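Local coordinates for protein tryptophan--tRNA ligase (Mycoplasma pneumoniae, PDB 2YY5) that probably joins tryptophan to its cognate tRNA at the expense of ATP, as a homodimeric class I aminoacyl-tRNA synthetase, at residues B[19-27]-B[254-262]; B[59-70]-B[305-314]. The protein carries 1 engineered substitution. One frame throughout, in Å; residues are numbered along the deposited sequence.

Interaction 1: B[19-27]-B[254-262]; sequences LGNYLGVMQ and ILKALLKEP. With WSA (5'-O-[(L-tryptophylamino)sulfonyl]adenosine), chain J.
Tyr22 meets Glu261 at the edge of its ring, where OE2 lies near the ring plane, while the backbone N of Gln27 stands over the centre of one face. The carboxylate is turned 54° from the ring, and the two side chains come from opposite directions, bringing Tyr22 OH to 2.8 Å from Glu261 OE1. Tyr22 gets there with CG anti to the backbone N (chi1 -177°); a phenol suits this place because its ring can pack in the interior while its hydroxyl reaches a carboxylate.

Nearer the start of both segments the contact is aliphatic. Leu23 is its hub: CG touches Ala257 CB at 4.0 Å, CD1 reaches Leu258 CD2 at 4.0 Å, and CD2 meets Ile254 CG2. Leu19 CD1 lies 4.1 Å from Ile254 CG2, the methyl that Leu23 also meets. The small Ala257 gives Leu23 room beside helix 246-259. Helix 19-26, which probably carries part of the HIGH region, also faces the adenosine: Gly20 and Gly24, having no side chain, let the adenine approach the backbone. Apolar packing toward helix 246-259 and glycines toward the base suggest that close fit positions the helix, while polar groups gather at the partly exposed Gln27–Glu261 end.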
loop_
_atom_site.group_PDB
_atom_site.type_symbol
_atom_site.label_atom_id
_atom_site.label_comp_id
_atom_site.label_asym_id
_atom_site.label_seq_id
_atom_site.Cartn_x
_atom_site.Cartn_y
_atom_site.Cartn_z
ATOM N N LEU B 19 5.386 24.441 -17.303
ATOM C CA LEU B 19 6.792 24.710 -17.621
ATOM C C LEU B 19 7.769 24.290 -16.519
ATOM O O LEU B 19 8.930 23.996 -16.795
ATOM C CB LEU B 19 6.989 26.201 -17.891
ATOM C CG LEU B 19 7.325 26.699 -19.296
ATOM C CD1 LEU B 19 7.707 28.166 -19.199
ATOM C CD2 LEU B 19 8.474 25.913 -19.889
ATOM N N GLY B 20 7.306 24.295 -15.272
ATOM C CA GLY B 20 8.167 23.886 -14.180
ATOM C C GLY B 20 8.520 22.428 -14.386
ATOM O O GLY B 20 9.658 22.021 -14.177
ATOM N N ASN B 21 7.532 21.648 -14.821
ATOM C CA ASN B 21 7.718 20.222 -15.081
ATOM C C ASN B 21 8.634 20.013 -16.276
ATOM O O ASN B 21 9.539 19.171 -16.231
ATOM C CB ASN B 21 6.379 19.551 -15.369
ATOM C CG ASN B 21 5.379 19.742 -14.250
ATOM O OD1 ASN B 21 5.663 19.430 -13.094
ATOM N ND2 ASN B 21 4.197 20.252 -14.589
ATOM N N TYR B 22 8.397 20.785 -17.339
ATOM C CA TYR B 22 9.191 20.670 -18.558
ATOM C C TYR B 22 10.657 20.980 -18.271
ATOM O O TYR B 22 11.547 20.172 -18.539
ATOM C CB TYR B 22 8.681 21.621 -19.656
ATOM C CG TYR B 22 9.442 21.457 -20.961
ATOM C CD1 TYR B 22 9.189 20.374 -21.805
ATOM C CD2 TYR B 22 10.487 22.324 -21.303
ATOM C CE1 TYR B 22 9.959 20.145 -22.945
ATOM C CE2 TYR B 22 11.268 22.102 -22.445
ATOM C CZ TYR B 22 10.993 21.007 -23.257
ATOM O OH TYR B 22 11.756 20.748 -24.365
ATOM N N LEU B 23 10.896 22.158 -17.716
ATOM C CA LEU B 23 12.244 22.580 -17.407
ATOM C C LEU B 23 12.858 21.758 -16.274
ATOM O O LEU B 23 14.070 21.512 -16.257
ATOM C CB LEU B 23 12.244 24.081 -17.072
ATOM C CG LEU B 23 12.621 25.051 -18.212
ATOM C CD1 LEU B 23 12.227 24.476 -19.562
ATOM C CD2 LEU B 23 11.959 26.409 -17.992
ATOM N N GLY B 24 12.022 21.309 -15.344
ATOM C CA GLY B 24 12.536 20.541 -14.228
ATOM C C GLY B 24 13.142 19.193 -14.568
ATOM O O GLY B 24 14.179 18.821 -14.006
ATOM N N VAL B 25 12.510 18.461 -15.484
ATOM C CA VAL B 25 12.979 17.127 -15.849
ATOM C C VAL B 25 12.791 16.740 -17.305
ATOM O O VAL B 25 13.682 16.152 -17.905
ATOM C CB VAL B 25 12.277 16.036 -14.996
ATOM C CG1 VAL B 25 12.723 16.136 -13.558
ATOM C CG2 VAL B 25 10.760 16.197 -15.081
ATOM N N MET B 26 11.626 17.044 -17.863
ATOM C CA MET B 26 11.334 16.699 -19.250
ATOM C C MET B 26 12.410 17.088 -20.253
ATOM O O MET B 26 12.883 16.244 -21.010
ATOM C CB MET B 26 9.998 17.309 -19.680
ATOM C CG MET B 26 8.810 16.619 -19.060
ATOM S SD MET B 26 7.216 17.253 -19.587
ATOM C CE MET B 26 6.160 16.454 -18.357
ATOM N N GLN B 27 12.796 18.361 -20.261
ATOM C CA GLN B 27 13.810 18.860 -21.190
ATOM C C GLN B 27 15.132 18.089 -21.191
ATOM O O GLN B 27 15.740 17.896 -22.246
ATOM C CB GLN B 27 14.101 20.345 -20.917
ATOM C CG GLN B 27 15.403 20.839 -21.546
ATOM C CD GLN B 27 15.700 22.293 -21.254
ATOM O OE1 GLN B 27 15.184 23.185 -21.922
ATOM N NE2 GLN B 27 16.531 22.539 -20.244
ATOM N N ILE B 254 14.529 31.182 -17.139
ATOM C CA ILE B 254 13.609 30.408 -17.980
ATOM C C ILE B 254 14.006 30.642 -19.423
ATOM O O ILE B 254 14.086 29.701 -20.220
ATOM C CB ILE B 254 12.133 30.860 -17.841
ATOM C CG1 ILE B 254 11.588 30.485 -16.460
ATOM C CG2 ILE B 254 11.283 30.207 -18.931
ATOM C CD1 ILE B 254 10.262 31.136 -16.134
ATOM N N LEU B 255 14.236 31.916 -19.741
ATOM C CA LEU B 255 14.636 32.348 -21.078
ATOM C C LEU B 255 15.926 31.627 -21.491
ATOM O O LEU B 255 16.034 31.133 -22.614
ATOM C CB LEU B 255 14.867 33.870 -21.097
ATOM C CG LEU B 255 14.630 34.683 -22.384
ATOM C CD1 LEU B 255 15.620 35.838 -22.430
ATOM C CD2 LEU B 255 14.806 33.825 -23.621
ATOM N N LYS B 256 16.901 31.570 -20.583
ATOM C CA LYS B 256 18.168 30.906 -20.879
ATOM C C LYS B 256 17.981 29.425 -21.234
ATOM O O LYS B 256 18.615 28.914 -22.160
ATOM C CB LYS B 256 19.150 31.033 -19.696
ATOM C CG LYS B 256 20.539 30.451 -20.018
ATOM C CD LYS B 256 21.633 30.843 -19.022
ATOM C CE LYS B 256 21.575 30.022 -17.742
ATOM N NZ LYS B 256 22.712 30.327 -16.824
ATOM N N ALA B 257 17.109 28.748 -20.491
ATOM C CA ALA B 257 16.833 27.334 -20.707
ATOM C C ALA B 257 16.088 27.086 -22.022
ATOM O O ALA B 257 16.295 26.062 -22.680
ATOM C CB ALA B 257 16.023 26.782 -19.528
ATOM N N LEU B 258 15.224 28.017 -22.407
ATOM C CA LEU B 258 14.461 27.865 -23.638
ATOM C C LEU B 258 15.293 28.101 -24.891
ATOM O O LEU B 258 15.004 27.547 -25.948
ATOM C CB LEU B 258 13.259 28.807 -23.628
ATOM C CG LEU B 258 12.242 28.555 -22.516
ATOM C CD1 LEU B 258 11.073 29.531 -22.677
ATOM C CD2 LEU B 258 11.751 27.109 -22.573
ATOM N N LEU B 259 16.332 28.918 -24.763
ATOM C CA LEU B 259 17.198 29.224 -25.889
ATOM C C LEU B 259 18.035 28.035 -26.357
ATOM O O LEU B 259 18.504 28.026 -27.494
ATOM C CB LEU B 259 18.095 30.405 -25.532
ATOM C CG LEU B 259 17.310 31.687 -25.225
ATOM C CD1 LEU B 259 18.252 32.790 -24.774
ATOM C CD2 LEU B 259 16.531 32.109 -26.464
ATOM N N LYS B 260 18.215 27.033 -25.493
ATOM C CA LYS B 260 18.993 25.834 -25.835
ATOM C C LYS B 260 18.189 24.984 -26.817
ATOM O O LYS B 260 18.732 24.136 -27.523
ATOM C CB LYS B 260 19.268 24.965 -24.595
ATOM C CG LYS B 260 19.539 25.708 -23.305
ATOM C CD LYS B 260 19.472 24.772 -22.092
ATOM C CE LYS B 260 20.688 23.866 -22.002
ATOM N NZ LYS B 260 21.948 24.645 -21.827
ATOM N N GLU B 261 16.885 25.207 -26.844
ATOM C CA GLU B 261 15.993 24.448 -27.708
ATOM C C GLU B 261 16.220 24.751 -29.194
ATOM O O GLU B 261 16.520 25.889 -29.555
ATOM C CB GLU B 261 14.543 24.771 -27.331
ATOM C CG GLU B 261 13.585 23.614 -27.514
ATOM C CD GLU B 261 13.662 22.604 -26.383
ATOM O OE1 GLU B 261 13.323 21.432 -26.629
ATOM O OE2 GLU B 261 14.044 22.980 -25.253
ATOM N N PRO B 262 16.099 23.730 -30.071
ATOM C CA PRO B 262 16.286 23.922 -31.517
ATOM C C PRO B 262 15.433 25.096 -31.993
ATOM O O PRO B 262 15.935 26.026 -32.635
ATOM C CB PRO B 262 15.835 22.592 -32.097
ATOM C CG PRO B 262 16.362 21.627 -31.064
ATOM C CD PRO B 262 15.947 22.298 -29.757
HETATM C CD2 WSA J . 8.503 10.276 -8.667
HETATM C CE3 WSA J . 9.525 11.026 -9.238
HETATM C CZ3 WSA J . 10.808 10.499 -9.303
HETATM C CH2 WSA J . 11.066 9.227 -8.797
HETATM C CZ2 WSA J . 10.042 8.480 -8.226
HETATM C CE2 WSA J . 8.758 9.009 -8.162
HETATM N N11 WSA J . 7.608 8.524 -7.702
HETATM C CD1 WSA J . 6.642 9.417 -7.893
HETATM C CG WSA J . 7.144 10.502 -8.481
HETATM C CB WSA J . 6.361 11.748 -8.888
HETATM C CA WSA J . 6.856 12.991 -8.145
HETATM N NH3 WSA J . 6.752 12.799 -6.692
HETATM C C WSA J . 6.002 14.190 -8.567
HETATM O O WSA J . 4.875 14.338 -8.106
HETATM N NS WSA J . 6.536 15.037 -9.440
HETATM S S WSA J . 5.365 15.902 -10.177
HETATM O O1S WSA J . 4.429 14.984 -10.906
HETATM O O2S WSA J . 4.578 16.675 -9.160
HETATM O "O5'" WSA J . 6.034 16.777 -11.091
HETATM C "C5'" WSA J . 6.951 16.208 -12.032
HETATM C "C4'" WSA J . 8.374 16.768 -11.947
HETATM O "O4'" WSA J . 8.346 18.197 -12.113
HETATM C "C3'" WSA J . 9.071 16.496 -10.611
HETATM O "O3'" WSA J . 10.452 16.201 -10.840
HETATM C "C2'" WSA J . 8.942 17.848 -9.911
HETATM O "O2'" WSA J . 10.000 18.000 -8.960
HETATM C "C1'" WSA J . 9.206 18.756 -11.109
HETATM N N9 WSA J . 8.778 20.142 -10.802
HETATM C C8 WSA J . 7.576 20.484 -10.346
HETATM N N7 WSA J . 7.499 21.807 -10.232
HETATM C C5 WSA J . 8.667 22.314 -10.621
HETATM C C4 WSA J . 9.485 21.250 -10.975
HETATM N N3 WSA J . 10.733 21.501 -11.405
HETATM C C2 WSA J . 11.179 22.743 -11.494
HETATM N N1 WSA J . 10.423 23.775 -11.167
HETATM C C6 WSA J . 9.167 23.601 -10.730
HETATM N N6 WSA J . 8.402 24.646 -10.416
#

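Interaction 2: B[59-70]-B[305-314]; sequences QNNFDLVRTLLA and KREQISREQV
Arg311 lies flat on Phe62: guanidinium and ring planes differ by 1°, with centres 3.8 Å apart, a parallel stack that is also a cation-pi contact. The two side chains run across each other at about a right angle, and the bend of Arg311 at chi2 (102°) brings its charged end back over the ring, with CD making a CH-pi contact on the way. An arginine suits this border because its flat cation can cover the ring while the residue stays partly exposed, near the second subunit. Val314 CG2 meets the ring obliquely, 3.6 Å from Phe62 CE2, while Val314 CG1 packs on Val65 CG1.

Helix 54-71 lies in the beta-alpha-beta crossover, right-handed as in the Rossmann fold, that joins parallel strands 37-42 and 78-82. Part of its surface covers that sheet; an adjoining part receives the end of helix 284-308 and the start of helix 311-340, with Ile309 at the break between them.

Arg306 enters as a knob among Asp63, Arg66, Thr67 and Ala70, where the alanine's lack of bulk lets the helices close in. Extended from CG to NE, it turns the edge of its guanidinium to Thr67 OG1, in a weak bond of 3.1 Å from NE. Asp63 OD1 stands out of that plane, 3.5 Å from Arg306 NH1, so this salt bridge is one of charge alone. Asp63 OD1 also accepts a hydrogen bond from Arg66 NH1 at 2.9 Å, close to the plane of that guanidinium, and the two guanidinium groups, 42° apart, share the carboxylate. The aliphatic part of Arg66 slides past Ile309, CG to CG2 at 3.5 Å, and Leu69 CD2 flanks that methyl.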
loop_
_atom_site.group_PDB
_atom_site.type_symbol
_atom_site.label_atom_id
_atom_site.label_comp_id
_atom_site.label_asym_id
_atom_site.label_seq_id
_atom_site.Cartn_x
_atom_site.Cartn_y
_atom_site.Cartn_z
ATOM N N GLN B 59 -7.715 10.088 -19.383
ATOM C CA GLN B 59 -7.382 11.091 -20.379
ATOM C C GLN B 59 -5.994 11.682 -20.139
ATOM O O GLN B 59 -5.202 11.826 -21.076
ATOM C CB GLN B 59 -8.440 12.199 -20.383
ATOM C CG GLN B 59 -8.193 13.318 -21.401
ATOM C CD GLN B 59 -7.845 12.797 -22.792
ATOM O OE1 GLN B 59 -8.414 11.813 -23.263
ATOM N NE2 GLN B 59 -6.912 13.467 -23.457
ATOM N N ASN B 60 -5.699 11.999 -18.880
ATOM C CA ASN B 60 -4.416 12.577 -18.503
ATOM C C ASN B 60 -3.234 11.623 -18.701
ATOM O O ASN B 60 -2.202 12.031 -19.240
ATOM C CB ASN B 60 -4.468 13.064 -17.053
ATOM C CG ASN B 60 -5.286 14.337 -16.891
ATOM O OD1 ASN B 60 -5.531 14.787 -15.767
ATOM N ND2 ASN B 60 -5.702 14.931 -18.011
ATOM N N ASN B 61 -3.375 10.369 -18.262
ATOM C CA ASN B 61 -2.303 9.383 -18.437
ATOM C C ASN B 61 -1.941 9.316 -19.923
ATOM O O ASN B 61 -0.768 9.268 -20.296
ATOM C CB ASN B 61 -2.733 7.989 -17.948
ATOM C CG ASN B 61 -2.873 7.910 -16.435
ATOM O OD1 ASN B 61 -2.425 8.800 -15.709
ATOM N ND2 ASN B 61 -3.491 6.834 -15.951
ATOM N N PHE B 62 -2.963 9.321 -20.768
ATOM C CA PHE B 62 -2.771 9.292 -22.208
ATOM C C PHE B 62 -2.056 10.578 -22.644
ATOM O O PHE B 62 -1.053 10.538 -23.355
ATOM C CB PHE B 62 -4.143 9.161 -22.894
ATOM C CG PHE B 62 -4.153 9.557 -24.351
ATOM C CD1 PHE B 62 -4.824 10.703 -24.765
ATOM C CD2 PHE B 62 -3.513 8.777 -25.310
ATOM C CE1 PHE B 62 -4.862 11.065 -26.116
ATOM C CE2 PHE B 62 -3.544 9.128 -26.660
ATOM C CZ PHE B 62 -4.223 10.275 -27.063
ATOM N N ASP B 63 -2.573 11.715 -22.203
ATOM C CA ASP B 63 -1.991 13.000 -22.560
ATOM C C ASP B 63 -0.524 13.171 -22.140
ATOM O O ASP B 63 0.250 13.827 -22.840
ATOM C CB ASP B 63 -2.828 14.142 -21.974
ATOM C CG ASP B 63 -4.159 14.326 -22.690
ATOM O OD1 ASP B 63 -4.223 14.067 -23.913
ATOM O OD2 ASP B 63 -5.138 14.747 -22.033
ATOM N N LEU B 64 -0.141 12.594 -21.002
ATOM C CA LEU B 64 1.240 12.714 -20.547
ATOM C C LEU B 64 2.182 11.933 -21.461
ATOM O O LEU B 64 3.247 12.426 -21.817
ATOM C CB LEU B 64 1.394 12.213 -19.107
ATOM C CG LEU B 64 2.768 12.427 -18.456
ATOM C CD1 LEU B 64 3.080 13.913 -18.343
ATOM C CD2 LEU B 64 2.771 11.803 -17.088
ATOM N N VAL B 65 1.788 10.718 -21.840
ATOM C CA VAL B 65 2.622 9.907 -22.710
ATOM C C VAL B 65 2.867 10.629 -24.020
ATOM O O VAL B 65 3.980 10.607 -24.544
ATOM C CB VAL B 65 1.994 8.530 -23.003
ATOM C CG1 VAL B 65 2.832 7.786 -24.026
ATOM C CG2 VAL B 65 1.930 7.712 -21.726
ATOM N N ARG B 66 1.835 11.270 -24.555
ATOM C CA ARG B 66 2.001 12.007 -25.796
ATOM C C ARG B 66 2.962 13.183 -25.615
ATOM O O ARG B 66 3.803 13.441 -26.476
ATOM C CB ARG B 66 0.653 12.501 -26.313
ATOM C CG ARG B 66 -0.153 11.427 -27.032
ATOM C CD ARG B 66 -1.267 12.052 -27.842
ATOM N NE ARG B 66 -2.113 12.913 -27.023
ATOM C CZ ARG B 66 -3.007 13.763 -27.512
ATOM N NH1 ARG B 66 -3.736 14.509 -26.691
ATOM N NH2 ARG B 66 -3.168 13.873 -28.826
ATOM N N THR B 67 2.849 13.894 -24.496
ATOM C CA THR B 67 3.740 15.017 -24.237
ATOM C C THR B 67 5.196 14.550 -24.168
ATOM O O THR B 67 6.083 15.154 -24.774
ATOM C CB THR B 67 3.386 15.728 -22.914
ATOM O OG1 THR B 67 2.093 16.336 -23.025
ATOM C CG2 THR B 67 4.413 16.803 -22.597
ATOM N N LEU B 68 5.437 13.467 -23.434
ATOM C CA LEU B 68 6.789 12.936 -23.290
ATOM C C LEU B 68 7.386 12.521 -24.629
ATOM O O LEU B 68 8.586 12.666 -24.854
ATOM C CB LEU B 68 6.795 11.757 -22.313
ATOM C CG LEU B 68 6.412 12.134 -20.879
ATOM C CD1 LEU B 68 6.440 10.905 -19.985
ATOM C CD2 LEU B 68 7.381 13.197 -20.366
ATOM N N LEU B 69 6.542 12.007 -25.517
ATOM C CA LEU B 69 6.984 11.599 -26.846
ATOM C C LEU B 69 7.194 12.849 -27.699
ATOM O O LEU B 69 8.234 13.005 -28.342
ATOM C CB LEU B 69 5.940 10.688 -27.497
ATOM C CG LEU B 69 6.097 9.165 -27.389
ATOM C CD1 LEU B 69 6.681 8.775 -26.057
ATOM C CD2 LEU B 69 4.737 8.504 -27.594
ATOM N N ALA B 70 6.211 13.747 -27.683
ATOM C CA ALA B 70 6.288 14.982 -28.464
ATOM C C ALA B 70 7.527 15.753 -28.066
ATOM O O ALA B 70 8.031 16.585 -28.815
ATOM C CB ALA B 70 5.064 15.839 -28.224
ATOM N N LYS B 305 3.692 18.588 -32.182
ATOM C CA LYS B 305 4.090 17.190 -32.207
ATOM C C LYS B 305 3.188 16.311 -31.349
ATOM O O LYS B 305 2.894 15.165 -31.695
ATOM C CB LYS B 305 5.538 17.062 -31.731
ATOM C CG LYS B 305 6.574 17.628 -32.690
ATOM C CD LYS B 305 7.984 17.510 -32.115
ATOM C CE LYS B 305 9.051 17.585 -33.204
ATOM N NZ LYS B 305 8.982 18.832 -34.030
ATOM N N ARG B 306 2.758 16.857 -30.221
ATOM C CA ARG B 306 1.901 16.135 -29.292
ATOM C C ARG B 306 0.628 15.676 -29.983
ATOM O O ARG B 306 0.031 14.663 -29.610
ATOM C CB ARG B 306 1.570 17.041 -28.104
ATOM C CG ARG B 306 0.677 16.423 -27.066
ATOM C CD ARG B 306 0.847 17.141 -25.747
ATOM N NE ARG B 306 -0.288 16.933 -24.856
ATOM C CZ ARG B 306 -1.535 17.280 -25.150
ATOM N NH1 ARG B 306 -2.508 17.062 -24.278
ATOM N NH2 ARG B 306 -1.815 17.837 -26.321
ATOM N N GLU B 307 0.230 16.427 -31.002
ATOM C CA GLU B 307 -0.974 16.137 -31.771
ATOM C C GLU B 307 -0.766 14.968 -32.744
ATOM O O GLU B 307 -1.690 14.196 -33.014
ATOM C CB GLU B 307 -1.386 17.393 -32.536
ATOM C CG GLU B 307 -2.669 17.282 -33.321
ATOM C CD GLU B 307 -2.890 18.494 -34.201
ATOM O OE1 GLU B 307 -2.893 19.626 -33.669
ATOM O OE2 GLU B 307 -3.057 18.316 -35.426
ATOM N N GLN B 308 0.454 14.848 -33.260
ATOM C CA GLN B 308 0.803 13.790 -34.196
ATOM C C GLN B 308 0.779 12.403 -33.555
ATOM O O GLN B 308 0.466 11.415 -34.221
ATOM C CB GLN B 308 2.190 14.057 -34.780
ATOM C CG GLN B 308 2.255 15.272 -35.686
ATOM C CD GLN B 308 3.671 15.778 -35.875
ATOM O OE1 GLN B 308 4.573 15.021 -36.248
ATOM N NE2 GLN B 308 3.876 17.065 -35.618
ATOM N N ILE B 309 1.107 12.328 -32.268
ATOM C CA ILE B 309 1.120 11.051 -31.559
ATOM C C ILE B 309 -0.294 10.461 -31.493
ATOM O O ILE B 309 -1.245 11.168 -31.156
ATOM C CB ILE B 309 1.676 11.232 -30.130
ATOM C CG1 ILE B 309 3.035 11.939 -30.190
ATOM C CG2 ILE B 309 1.804 9.879 -29.443
ATOM C CD1 ILE B 309 4.092 11.197 -30.986
ATOM N N SER B 310 -0.423 9.171 -31.807
ATOM C CA SER B 310 -1.726 8.494 -31.815
ATOM C C SER B 310 -1.996 7.578 -30.629
ATOM O O SER B 310 -1.071 7.108 -29.961
ATOM C CB SER B 310 -1.872 7.650 -33.073
ATOM O OG SER B 310 -1.133 6.450 -32.948
ATOM N N ARG B 311 -3.281 7.299 -30.408
ATOM C CA ARG B 311 -3.737 6.436 -29.321
ATOM C C ARG B 311 -3.001 5.089 -29.356
ATOM O O ARG B 311 -2.437 4.660 -28.346
ATOM C CB ARG B 311 -5.249 6.198 -29.440
ATOM C CG ARG B 311 -5.962 5.952 -28.118
ATOM C CD ARG B 311 -6.697 7.204 -27.654
ATOM N NE ARG B 311 -6.896 7.216 -26.206
ATOM C CZ ARG B 311 -7.552 8.162 -25.541
ATOM N NH1 ARG B 311 -7.671 8.083 -24.221
ATOM N NH2 ARG B 311 -8.101 9.180 -26.191
ATOM N N GLU B 312 -3.027 4.427 -30.514
ATOM C CA GLU B 312 -2.358 3.135 -30.700
ATOM C C GLU B 312 -0.890 3.240 -30.290
ATOM O O GLU B 312 -0.353 2.361 -29.615
ATOM C CB GLU B 312 -2.453 2.689 -32.171
ATOM C CG GLU B 312 -2.084 3.786 -33.188
ATOM C CD GLU B 312 -0.904 3.428 -34.098
ATOM O OE1 GLU B 312 -0.487 4.297 -34.902
ATOM O OE2 GLU B 312 -0.398 2.286 -34.015
ATOM N N GLN B 313 -0.253 4.326 -30.709
ATOM C CA GLN B 313 1.140 4.574 -30.388
ATOM C C GLN B 313 1.358 4.597 -28.879
ATOM O O GLN B 313 2.324 4.032 -28.369
ATOM C CB GLN B 313 1.585 5.904 -30.999
ATOM C CG GLN B 313 2.016 5.778 -32.445
ATOM C CD GLN B 313 2.383 7.106 -33.067
ATOM O OE1 GLN B 313 3.078 7.919 -32.461
ATOM N NE2 GLN B 313 1.931 7.328 -34.292
ATOM N N VAL B 314 0.459 5.259 -28.167
ATOM C CA VAL B 314 0.574 5.338 -26.726
ATOM C C VAL B 314 0.447 3.954 -26.111
ATOM O O VAL B 314 1.245 3.565 -25.253
ATOM C CB VAL B 314 -0.515 6.248 -26.129
ATOM C CG1 VAL B 314 -0.542 6.097 -24.591
ATOM C CG2 VAL B 314 -0.242 7.701 -26.539
#

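Overall arrangement
Interaction 1 is the more buried and lies beside the ligand; interaction 2, whose centre is about 19 Å from that of interaction 1, is partly buried and extends to the subunit boundary, where Arg311 packs on Ile347 of the second subunit. Their chemistry follows: leucine, isoleucine and alanine form the inner part of 19-27 with 254-262, with Tyr22, Gln27 and Glu261 at one end, whereas 59-70 with 305-314 combines an aliphatic strip with arginines around one aspartate. The two are joined directly, since Met26 packs on Leu64, Thr67 and Leu68 of helix 54-71. Helix 284-308 serves both: its Leu291, Thr295 and Leu298 touch residues of interaction 1, and its end supplies Lys305 and Arg306 to interaction 2.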